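Local coordinates for protein Alp7A (PDB 5EC0) that probably polymerises into nucleotide-dependent, actin-like filaments that segregate plasmid DNA in Bacillus subtilis, and binds ADP in its nucleotide pocket, at residues 56-61 against 101-106; 50-55 against 157-162. All blocks are in the same frame, centred on the assembly; numbering follows the deposited sequence.

Interaction 1: residues 56-61 against 101-106; sequences LLVSTV and FLAATA
Ala103 presents its methyl to two side chains of the strand 56-61 at once. Its CB lies 4.1 Å from Val58 CG1 and 4.2 Å from Leu56 CD1, and, consistent with the small residue, the CA atoms of Val58 and Ala103 are 6.7 Å apart, the short axes 9.3 Å. Val58 reaches it with CG1 beside the backbone N and anti to the carbonyl carbon (chi1 -60°), while Leu56 extends past CG to offer CD1. Strand and helix run at 120° to one another. Toward Thr60 the backbones stand farther apart, with 8.6 Å between the CA atoms of Thr60 and Leu102, but the longer Leu102 side chain spans the distance. The two side chains meet at about a right angle: Leu102 CD1 comes within 3.5 Å of Thr60 OG1 and also touches Thr60 CB. In the actin-like fold to which Alp7A belongs, this is a helix lying against a beta-sheet, helix 95-112 on strand 56-62. The neighbouring strands complete the bed: Ala103 also rests on Val71, and Leu102 on Val157 and Ile170. No hydrogen bond joins the two segments; Thr60 OG1 is instead bonded to the backbone oxygen of Gln156, so a buried hydroxyl has its polar partner on the adjacent strand while its flank packs against leucine. On the far side of the strand Leu57 points away from the helix and packs on Leu70 and Ile33, and solvent is met farther along, at exposed Val61.

Interaction 2: residues 50-55 against 157-162; sequences ADLKDR and VKVLTL
Thr161 joins the loop 50-55 through one short hydrogen bond, its hydroxyl OG1 donating to Arg55 O at 2.6 Å. The C=O...donor angle is 171°, so the hydroxyl meets the carbonyl nearly head-on. With OG1 beside its own backbone N (chi1 -50°), Thr161 faces this oxygen and still leaves CG2 for packing. The apolar contacts centre on Leu52, whose CD1 lies 3.9 Å from Val159 CG1 and 3.7 Å from Thr161 CB. The same CD1 is 3.5 Å from Thr161 OG1, so the methyl sits beside the bonded hydroxyl. CG of Leu52 stands anti to the backbone N (chi1 -179°), carrying the methyl across to the end of strand 153-159. More loosely, Arg55 CB lies 4.1 Å from Thr161 CG2, before the extended chain leads the guanidinium away from Thr161. Within 50-55 a backbone bond from Arg55 N to Leu52 O ties together the two residues that meet Thr161. Replacing Thr161 by a valine would probably leave the carbonyl of Arg55 without this donor and free the turn to shift. Where the chain enters strand 56-62 from the loop, a single threonine thus serves both chemistries: its hydroxyl holds the carbonyl of Arg55, while CB and CG2 pack against Leu52 CD1.

Interactions 1 and 2 lie on the same sheet, their centres 8 Å apart, and both use the paired strands 56-62 and 153-159. Backbone bonds between these strands tie them directly, with Leu57 O 2.8 Å from Leu160 N. Interaction 1 is buried and mainly apolar, helix against sheet, with no hydrogen bond across it; interaction 2 sits at the strand ends, mostly buried but with an exposed arginine, and adds a hydrogen bond from side chain to backbone. Helix 95-112 reaches both: besides its part in interaction 1 it supplies Ala106 to Val159 and Ala110 to Leu52. Along the chain, interaction 1 is nested inside the loop that interaction 2 closes.

Interaction 1: residues 56-61 against 101-106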
ATOM      1  N   LEU A  56      15.502 -11.445   4.908  1.00 37.56           N
ATOM      2  CA  LEU A  56      14.376 -12.195   5.474  1.00 35.94           C
ATOM      3  C   LEU A  56      14.250 -13.614   4.933  1.00 32.98           C
ATOM      4  O   LEU A  56      13.741 -13.842   3.833  1.00 32.67           O
ATOM      5  CB  LEU A  56      13.061 -11.449   5.234  1.00 35.94           C
ATOM      6  CG  LEU A  56      12.934 -10.189   6.083  1.00 37.07           C
ATOM      7  CD1 LEU A  56      11.672  -9.445   5.747  1.00 33.13           C
ATOM      8  CD2 LEU A  56      12.995 -10.527   7.563  1.00 32.17           C
ATOM      9  N   LEU A  57      14.692 -14.565   5.737  1.00 32.03           N
ATOM     10  CA  LEU A  57      14.566 -15.973   5.419  1.00 33.73           C
ATOM     11  C   LEU A  57      13.837 -16.640   6.574  1.00 34.50           C
ATOM     12  O   LEU A  57      14.378 -16.756   7.676  1.00 44.28           O
ATOM     13  CB  LEU A  57      15.943 -16.607   5.203  1.00 38.33           C
ATOM     14  CG  LEU A  57      16.006 -18.126   5.016  1.00 41.65           C
ATOM     15  CD1 LEU A  57      15.228 -18.573   3.776  1.00 40.76           C
ATOM     16  CD2 LEU A  57      17.466 -18.613   4.955  1.00 40.41           C
ATOM     17  N   VAL A  58      12.608 -17.067   6.330  1.00 33.30           N
ATOM     18  CA  VAL A  58      11.776 -17.581   7.398  1.00 35.68           C
ATOM     19  C   VAL A  58      11.180 -18.926   7.030  1.00 44.69           C
ATOM     20  O   VAL A  58      11.161 -19.305   5.867  1.00 33.64           O
ATOM     21  CB  VAL A  58      10.623 -16.619   7.731  1.00 39.89           C
ATOM     22  CG1 VAL A  58      11.159 -15.261   8.182  1.00 31.28           C
ATOM     23  CG2 VAL A  58       9.688 -16.476   6.525  1.00 39.60           C
ATOM     24  N   SER A  59      10.686 -19.644   8.029  1.00 42.77           N
ATOM     25  CA  SER A  59       9.890 -20.828   7.769  1.00 38.88           C
ATOM     26  C   SER A  59       8.626 -20.746   8.598  1.00 38.79           C
ATOM     27  O   SER A  59       8.610 -20.132   9.666  1.00 33.00           O
ATOM     28  CB  SER A  59      10.654 -22.105   8.098  1.00 38.90           C
ATOM     29  OG  SER A  59      10.706 -22.305   9.497  1.00 43.45           O
ATOM     30  N   THR A  60       7.560 -21.360   8.107  1.00 38.88           N
ATOM     31  CA  THR A  60       6.343 -21.430   8.877  1.00 43.34           C
ATOM     32  C   THR A  60       5.620 -22.715   8.491  1.00 47.77           C
ATOM     33  O   THR A  60       5.898 -23.299   7.440  1.00 45.73           O
ATOM     34  CB  THR A  60       5.456 -20.186   8.647  1.00 35.01           C
ATOM     35  OG1 THR A  60       4.403 -20.165   9.614  1.00 40.96           O
ATOM     36  CG2 THR A  60       4.857 -20.201   7.259  1.00 38.68           C
ATOM     37  N   VAL A  61       4.721 -23.174   9.353  1.00 49.94           N
ATOM     38  CA  VAL A  61       4.017 -24.422   9.092  1.00 50.36           C
ATOM     39  C   VAL A  61       2.660 -24.155   8.463  1.00 50.68           C
ATOM     40  O   VAL A  61       1.816 -23.483   9.037  1.00 52.04           O
ATOM     41  CB  VAL A  61       3.835 -25.247  10.370  1.00 51.98           C
ATOM     42  CG1 VAL A  61       2.788 -26.333  10.154  1.00 43.77           C
ATOM     43  CG2 VAL A  61       5.179 -25.840  10.812  1.00 48.24           C
ATOM     44  N   PHE A 101       3.346 -10.921   6.343  1.00 25.81           N
ATOM     45  CA  PHE A 101       2.974 -10.424   7.665  1.00 29.08           C
ATOM     46  C   PHE A 101       3.844 -11.031   8.778  1.00 32.18           C
ATOM     47  O   PHE A 101       4.297 -10.321   9.680  1.00 29.09           O
ATOM     48  CB  PHE A 101       1.483 -10.701   7.918  1.00 28.71           C
ATOM     49  CG  PHE A 101       1.129 -10.931   9.357  1.00 21.87           C
ATOM     50  CD1 PHE A 101       1.010  -9.869  10.242  1.00 28.19           C
ATOM     51  CD2 PHE A 101       0.866 -12.227   9.823  1.00 35.86           C
ATOM     52  CE1 PHE A 101       0.653 -10.087  11.584  1.00 26.11           C
ATOM     53  CE2 PHE A 101       0.502 -12.456  11.157  1.00 26.20           C
ATOM     54  CZ  PHE A 101       0.401 -11.392  12.036  1.00 27.40           C
ATOM     55  N   LEU A 102       4.083 -12.336   8.698  1.00 23.03           N
ATOM     56  CA  LEU A 102       4.853 -13.045   9.725  1.00 27.81           C
ATOM     57  C   LEU A 102       6.295 -12.564   9.780  1.00 23.85           C
ATOM     58  O   LEU A 102       6.844 -12.309  10.860  1.00 25.70           O
ATOM     59  CB  LEU A 102       4.830 -14.552   9.478  1.00 25.14           C
ATOM     60  CG  LEU A 102       3.518 -15.309   9.635  1.00 25.79           C
ATOM     61  CD1 LEU A 102       3.714 -16.787   9.263  1.00 27.47           C
ATOM     62  CD2 LEU A 102       2.971 -15.169  11.064  1.00 25.90           C
ATOM     63  N   ALA A 103       6.900 -12.454   8.603  1.00 25.48           N
ATOM     64  CA  ALA A 103       8.267 -11.956   8.460  1.00 30.69           C
ATOM     65  C   ALA A 103       8.375 -10.492   8.905  1.00 31.89           C
ATOM     66  O   ALA A 103       9.324 -10.112   9.594  1.00 31.57           O
ATOM     67  CB  ALA A 103       8.743 -12.118   7.012  1.00 24.86           C
ATOM     68  N   ALA A 104       7.395  -9.680   8.511  1.00 31.89           N
ATOM     69  CA  ALA A 104       7.340  -8.286   8.943  1.00 30.14           C
ATOM     70  C   ALA A 104       7.309  -8.183  10.467  1.00 23.54           C
ATOM     71  O   ALA A 104       8.094  -7.445  11.058  1.00 23.75           O
ATOM     72  CB  ALA A 104       6.117  -7.568   8.332  1.00 21.82           C
ATOM     73  N   THR A 105       6.396  -8.926  11.091  1.00 23.55           N
ATOM     74  CA  THR A 105       6.258  -8.903  12.539  1.00 23.48           C
ATOM     75  C   THR A 105       7.567  -9.373  13.225  1.00 32.54           C
ATOM     76  O   THR A 105       7.977  -8.815  14.237  1.00 29.22           O
ATOM     77  CB  THR A 105       5.086  -9.794  12.998  1.00 24.74           C
ATOM     78  OG1 THR A 105       3.877  -9.408  12.326  1.00 24.18           O
ATOM     79  CG2 THR A 105       4.901  -9.692  14.510  1.00 24.76           C
ATOM     80  N   ALA A 106       8.204 -10.406  12.675  1.00 31.41           N
ATOM     81  CA  ALA A 106       9.440 -10.928  13.246  1.00 36.25           C
ATOM     82  C   ALA A 106      10.560  -9.900  13.110  1.00 39.71           C
ATOM     83  O   ALA A 106      11.406  -9.750  14.003  1.00 27.38           O
ATOM     84  CB  ALA A 106       9.829 -12.234  12.578  1.00 31.54           C
TER

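Interaction 2: residues 50-55 against 157-162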
ATOM      1  N   ALA A  50      18.813  -4.395  12.330  1.00 41.90           N
ATOM      2  CA  ALA A  50      18.379  -3.603  11.186  1.00 44.43           C
ATOM      3  C   ALA A  50      18.741  -4.308   9.888  1.00 40.94           C
ATOM      4  O   ALA A  50      18.076  -4.125   8.881  1.00 41.56           O
ATOM      5  CB  ALA A  50      18.986  -2.203  11.227  1.00 37.07           C
ATOM      6  N   ASP A  51      19.791  -5.127   9.924  1.00 43.96           N
ATOM      7  CA  ASP A  51      20.246  -5.823   8.728  1.00 40.62           C
ATOM      8  C   ASP A  51      19.270  -6.920   8.303  1.00 37.33           C
ATOM      9  O   ASP A  51      19.293  -7.372   7.170  1.00 42.76           O
ATOM     10  CB  ASP A  51      21.638  -6.420   8.948  1.00 52.04           C
ATOM     11  CG  ASP A  51      22.713  -5.354   9.114  1.00 56.52           C
ATOM     12  OD1 ASP A  51      22.524  -4.234   8.596  1.00 54.65           O
ATOM     13  OD2 ASP A  51      23.754  -5.640   9.749  1.00 56.26           O
ATOM     14  N   LEU A  52      18.397  -7.335   9.210  1.00 38.22           N
ATOM     15  CA  LEU A  52      17.466  -8.419   8.927  1.00 33.91           C
ATOM     16  C   LEU A  52      16.462  -8.064   7.822  1.00 38.40           C
ATOM     17  O   LEU A  52      15.964  -8.939   7.118  1.00 39.32           O
ATOM     18  CB  LEU A  52      16.719  -8.795  10.200  1.00 33.12           C
ATOM     19  CG  LEU A  52      15.708  -9.938  10.126  1.00 35.51           C
ATOM     20  CD1 LEU A  52      16.400 -11.250   9.732  1.00 31.93           C
ATOM     21  CD2 LEU A  52      14.980 -10.069  11.455  1.00 35.28           C
ATOM     22  N   LYS A  53      16.168  -6.779   7.678  1.00 35.94           N
ATOM     23  CA  LYS A  53      15.116  -6.341   6.772  1.00 35.62           C
ATOM     24  C   LYS A  53      15.392  -6.806   5.344  1.00 33.99           C
ATOM     25  O   LYS A  53      14.483  -7.269   4.652  1.00 33.71           O
ATOM     26  CB  LYS A  53      14.967  -4.819   6.817  1.00 39.44           C
ATOM     27  CG  LYS A  53      13.663  -4.317   6.235  1.00 41.37           C
ATOM     28  CD  LYS A  53      13.567  -2.808   6.325  1.00 43.81           C
ATOM     29  CE  LYS A  53      12.991  -2.235   5.043  1.00 46.70           C
ATOM     30  NZ  LYS A  53      12.624  -0.801   5.168  1.00 52.97           N
ATOM     31  N   ASP A  54      16.653  -6.721   4.927  1.00 39.51           N
ATOM     32  CA  ASP A  54      17.048  -7.146   3.586  1.00 41.37           C
ATOM     33  C   ASP A  54      17.430  -8.617   3.561  1.00 39.85           C
ATOM     34  O   ASP A  54      17.845  -9.133   2.528  1.00 38.27           O
ATOM     35  CB  ASP A  54      18.225  -6.308   3.054  1.00 45.69           C
ATOM     36  CG  ASP A  54      17.838  -4.859   2.741  1.00 56.34           C
ATOM     37  OD1 ASP A  54      16.626  -4.526   2.792  1.00 55.83           O
ATOM     38  OD2 ASP A  54      18.754  -4.060   2.428  1.00 61.81           O
ATOM     39  N   ARG A  55      17.311  -9.298   4.693  1.00 33.43           N
ATOM     40  CA  ARG A  55      17.809 -10.671   4.766  1.00 34.46           C
ATOM     41  C   ARG A  55      16.744 -11.600   5.365  1.00 44.24           C
ATOM     42  O   ARG A  55      17.050 -12.446   6.205  1.00 44.20           O
ATOM     43  CB  ARG A  55      19.116 -10.729   5.575  1.00 36.20           C
ATOM     44  CG  ARG A  55      20.241  -9.792   5.035  1.00 38.10           C
ATOM     45  CD  ARG A  55      21.462  -9.743   5.947  1.00 39.99           C
ATOM     46  NE  ARG A  55      22.481  -8.788   5.480  1.00 42.05           N
ATOM     47  CZ  ARG A  55      23.605  -9.102   4.831  1.00 44.60           C
ATOM     48  NH1 ARG A  55      23.901 -10.369   4.551  1.00 52.96           N
ATOM     49  NH2 ARG A  55      24.453  -8.142   4.469  1.00 46.62           N
ATOM     50  N   VAL A 157       6.371 -18.422  13.466  1.00 36.17           N
ATOM     51  CA  VAL A 157       7.307 -18.286  12.372  1.00 32.32           C
ATOM     52  C   VAL A 157       8.733 -18.421  12.911  1.00 42.09           C
ATOM     53  O   VAL A 157       9.025 -17.981  14.031  1.00 42.57           O
ATOM     54  CB  VAL A 157       7.111 -16.941  11.630  1.00 30.69           C
ATOM     55  CG1 VAL A 157       7.269 -15.762  12.586  1.00 30.26           C
ATOM     56  CG2 VAL A 157       8.074 -16.828  10.433  1.00 32.52           C
ATOM     57  N   LYS A 158       9.602 -19.062  12.129  1.00 39.32           N
ATOM     58  CA  LYS A 158      11.033 -19.138  12.440  1.00 38.43           C
ATOM     59  C   LYS A 158      11.805 -18.137  11.608  1.00 42.39           C
ATOM     60  O   LYS A 158      11.569 -18.018  10.417  1.00 52.83           O
ATOM     61  CB  LYS A 158      11.590 -20.544  12.182  1.00 41.08           C
ATOM     62  CG  LYS A 158      11.022 -21.612  13.115  1.00 46.22           C
ATOM     63  CD  LYS A 158      11.469 -23.010  12.733  1.00 49.54           C
ATOM     64  CE  LYS A 158      11.058 -24.008  13.815  1.00 54.44           C
ATOM     65  NZ  LYS A 158      11.551 -25.403  13.576  1.00 53.85           N
ATOM     66  N   VAL A 159      12.719 -17.408  12.235  1.00 43.14           N
ATOM     67  CA  VAL A 159      13.700 -16.626  11.493  1.00 39.00           C
ATOM     68  C   VAL A 159      14.929 -17.505  11.337  1.00 42.42           C
ATOM     69  O   VAL A 159      15.456 -18.009  12.322  1.00 40.02           O
ATOM     70  CB  VAL A 159      14.071 -15.313  12.207  1.00 41.38           C
ATOM     71  CG1 VAL A 159      15.108 -14.556  11.404  1.00 36.62           C
ATOM     72  CG2 VAL A 159      12.834 -14.447  12.417  1.00 34.34           C
ATOM     73  N   LEU A 160      15.374 -17.715  10.104  1.00 45.67           N
ATOM     74  CA  LEU A 160      16.483 -18.641   9.876  1.00 44.06           C
ATOM     75  C   LEU A 160      17.758 -17.892   9.549  1.00 41.98           C
ATOM     76  O   LEU A 160      18.805 -18.493   9.344  1.00 43.91           O
ATOM     77  CB  LEU A 160      16.136 -19.615   8.755  1.00 46.67           C
ATOM     78  CG  LEU A 160      14.822 -20.365   8.995  1.00 52.59           C
ATOM     79  CD1 LEU A 160      14.395 -21.118   7.743  1.00 53.77           C
ATOM     80  CD2 LEU A 160      14.936 -21.315  10.195  1.00 51.83           C
ATOM     81  N   THR A 161      17.661 -16.568   9.493  1.00 45.67           N
ATOM     82  CA  THR A 161      18.831 -15.723   9.277  1.00 47.66           C
ATOM     83  C   THR A 161      19.829 -15.902  10.436  1.00 48.89           C
ATOM     84  O   THR A 161      19.512 -15.610  11.588  1.00 49.01           O
ATOM     85  CB  THR A 161      18.397 -14.251   9.127  1.00 48.55           C
ATOM     86  OG1 THR A 161      17.347 -14.170   8.155  1.00 47.52           O
ATOM     87  CG2 THR A 161      19.543 -13.363   8.694  1.00 44.01           C
ATOM     88  N   LEU A 162      21.018 -16.419  10.133  1.00 55.49           N
ATOM     89  CA  LEU A 162      22.056 -16.643  11.144  1.00 61.40           C
ATOM     90  C   LEU A 162      22.349 -15.381  11.963  1.00 59.25           C
ATOM     91  O   LEU A 162      22.529 -14.300  11.404  1.00 60.32           O
ATOM     92  CB  LEU A 162      23.345 -17.144  10.492  1.00 66.21           C
ATOM     93  CG  LEU A 162      23.461 -18.600  10.016  1.00 71.24           C
ATOM     94  CD1 LEU A 162      22.475 -18.936   8.897  1.00 72.81           C
ATOM     95  CD2 LEU A 162      24.893 -18.882   9.566  1.00 70.88           C
TER